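Local coordinates for tegumental protein 20.8 kDa (Clonorchis sinensis, PDB 5X2D), which is a tegumental-allergen-like protein that probably binds calcium through its EF-hand part, this chain being its dynein light chain-like domain, at residues C57-V62 with L89-S94. Sequence-based numbering, arbitrary orientation.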
# COMPACT_ATOMS: atom_id res chain seq x y z
N CYS A 57 -2.32 -11.82 11.62
CA CYS A 57 -1.47 -11.67 10.43
C CYS A 57 -1.33 -10.17 10.07
O CYS A 57 -2.31 -9.43 10.04
CB CYS A 57 -2.03 -12.47 9.25
SG CYS A 57 -2.77 -14.07 9.70
N TRP A 58 -0.10 -9.74 9.82
CA TRP A 58 0.18 -8.35 9.47
C TRP A 58 0.70 -8.17 8.05
O TRP A 58 1.45 -9.01 7.56
CB TRP A 58 1.21 -7.79 10.43
CG TRP A 58 0.68 -7.46 11.79
CD1 TRP A 58 0.38 -8.34 12.79
CD2 TRP A 58 0.44 -6.16 12.32
NE1 TRP A 58 -0.05 -7.66 13.91
CE2 TRP A 58 -0.02 -6.31 13.64
CE3 TRP A 58 0.56 -4.87 11.79
CZ2 TRP A 58 -0.35 -5.23 14.44
CZ3 TRP A 58 0.22 -3.80 12.59
CH2 TRP A 58 -0.22 -3.99 13.90
N GLN A 59 0.37 -7.06 7.41
CA GLN A 59 0.97 -6.79 6.11
C GLN A 59 1.82 -5.54 6.21
O GLN A 59 1.34 -4.47 6.58
CB GLN A 59 -0.08 -6.64 5.01
CG GLN A 59 0.55 -6.91 3.65
CD GLN A 59 -0.44 -7.09 2.54
OE1 GLN A 59 -1.51 -6.47 2.54
NE2 GLN A 59 -0.10 -7.95 1.57
N VAL A 60 3.11 -5.70 5.88
CA VAL A 60 4.08 -4.61 6.01
C VAL A 60 4.51 -4.16 4.63
O VAL A 60 5.02 -4.96 3.83
CB VAL A 60 5.32 -5.04 6.83
CG1 VAL A 60 6.33 -3.91 6.88
CG2 VAL A 60 4.93 -5.44 8.22
N MET A 61 4.27 -2.90 4.32
CA MET A 61 4.67 -2.37 3.04
C MET A 61 5.69 -1.26 3.22
O MET A 61 5.46 -0.33 3.99
CB MET A 61 3.46 -1.87 2.26
CG MET A 61 3.82 -1.16 0.98
SD MET A 61 2.34 -0.79 0.05
CE MET A 61 1.43 0.09 1.27
N VAL A 62 6.82 -1.38 2.55
CA VAL A 62 7.86 -0.36 2.59
C VAL A 62 7.92 0.39 1.26
O VAL A 62 7.91 -0.23 0.20
CB VAL A 62 9.24 -0.98 2.92
CG1 VAL A 62 10.30 0.10 3.08
CG2 VAL A 62 9.15 -1.85 4.17
N LEU A 89 4.47 1.02 6.16
CA LEU A 89 3.04 0.86 6.41
C LEU A 89 2.75 -0.47 7.11
O LEU A 89 3.15 -1.54 6.62
CB LEU A 89 2.24 0.96 5.10
CG LEU A 89 2.10 2.35 4.48
CD1 LEU A 89 3.29 2.63 3.61
CD2 LEU A 89 0.82 2.52 3.68
N PHE A 90 2.08 -0.40 8.25
CA PHE A 90 1.65 -1.62 8.94
C PHE A 90 0.13 -1.74 8.94
O PHE A 90 -0.58 -0.76 9.23
CB PHE A 90 2.18 -1.67 10.37
CG PHE A 90 3.68 -1.81 10.45
CD1 PHE A 90 4.52 -0.73 10.13
CD2 PHE A 90 4.26 -3.02 10.81
CE1 PHE A 90 5.91 -0.85 10.20
CE2 PHE A 90 5.65 -3.16 10.88
CZ PHE A 90 6.47 -2.07 10.57
N TRP A 91 -0.35 -2.93 8.60
CA TRP A 91 -1.75 -3.31 8.70
C TRP A 91 -1.87 -4.67 9.35
O TRP A 91 -1.38 -5.65 8.80
CB TRP A 91 -2.42 -3.46 7.32
CG TRP A 91 -2.56 -2.25 6.49
CD1 TRP A 91 -3.30 -1.14 6.78
CD2 TRP A 91 -2.01 -2.05 5.18
NE1 TRP A 91 -3.22 -0.24 5.74
CE2 TRP A 91 -2.43 -0.77 4.75
CE3 TRP A 91 -1.20 -2.81 4.35
CZ2 TRP A 91 -2.07 -0.25 3.51
CZ3 TRP A 91 -0.84 -2.29 3.12
CH2 TRP A 91 -1.28 -1.03 2.72
N GLN A 92 -2.59 -4.76 10.46
CA GLN A 92 -2.96 -6.06 10.96
C GLN A 92 -4.12 -6.55 10.11
O GLN A 92 -5.11 -5.87 9.97
CB GLN A 92 -3.33 -5.95 12.42
CG GLN A 92 -3.82 -7.21 13.05
CD GLN A 92 -4.19 -6.97 14.50
OE1 GLN A 92 -4.85 -5.97 14.84
NE2 GLN A 92 -3.73 -7.86 15.37
N THR A 93 -3.98 -7.70 9.44
CA THR A 93 -5.04 -8.15 8.54
C THR A 93 -6.02 -9.12 9.20
O THR A 93 -7.08 -9.37 8.65
CB THR A 93 -4.48 -8.84 7.26
OG1 THR A 93 -3.51 -9.84 7.63
CG2 THR A 93 -3.80 -7.83 6.34
N SER A 94 -5.68 -9.63 10.39
CA SER A 94 -6.58 -10.48 11.20
C SER A 94 -6.07 -10.50 12.64
O SER A 94 -4.93 -10.12 12.88
CB SER A 94 -6.65 -11.91 10.65
OG SER A 94 -7.49 -12.00 9.51
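M61, W58 and W91 each give up more surface than any other residue in the contact between strands 58-62 and 89-92, antiparallel neighbours in the four-stranded sheet of the dynein light chain-like fold. Two pairs, Q59 with W91 and M61 with L89, are hydrogen-bonded pairs; the Q59 N to W91 O bond is 2.6 Å. V60 with F90, between them, and W58 with Q92, at the end nearer C57, are non-hydrogen-bonded pairs.

On the face that carries W58, V60, F90 and Q92, helix 36-54 packs against the sheet, with L46 on F90 and A50 on W58. W58 has CG beside its own backbone N (chi1 -76°), which swings the indole across to the neighbouring strand. There Q92 CB makes a CH-pi contact, 3.6 Å from the centroid of the six-membered ring and nearly on its normal, while F90 CB meets the ring edge at CZ3. W58 NE1 and Q92 NE2 both turn to G55 O, so one carbonyl ties the two side chains together. V60 CG2 lies alongside F90, 3.6 Å from CE2.

On the other face M61 runs extended and then bends at chi3 (55°), bringing CE against both L89 CD2 (3.5 Å) and W91 CH2. M61 also packs on M61 of the second subunit, whose strand continues the sheet from the 58-62 edge.

Beyond the ladder the chain end closes on C57 O, which accepts a hydrogen bond from T93 OG1 at 2.7 Å, the hydroxyl sitting above the carbonyl plane.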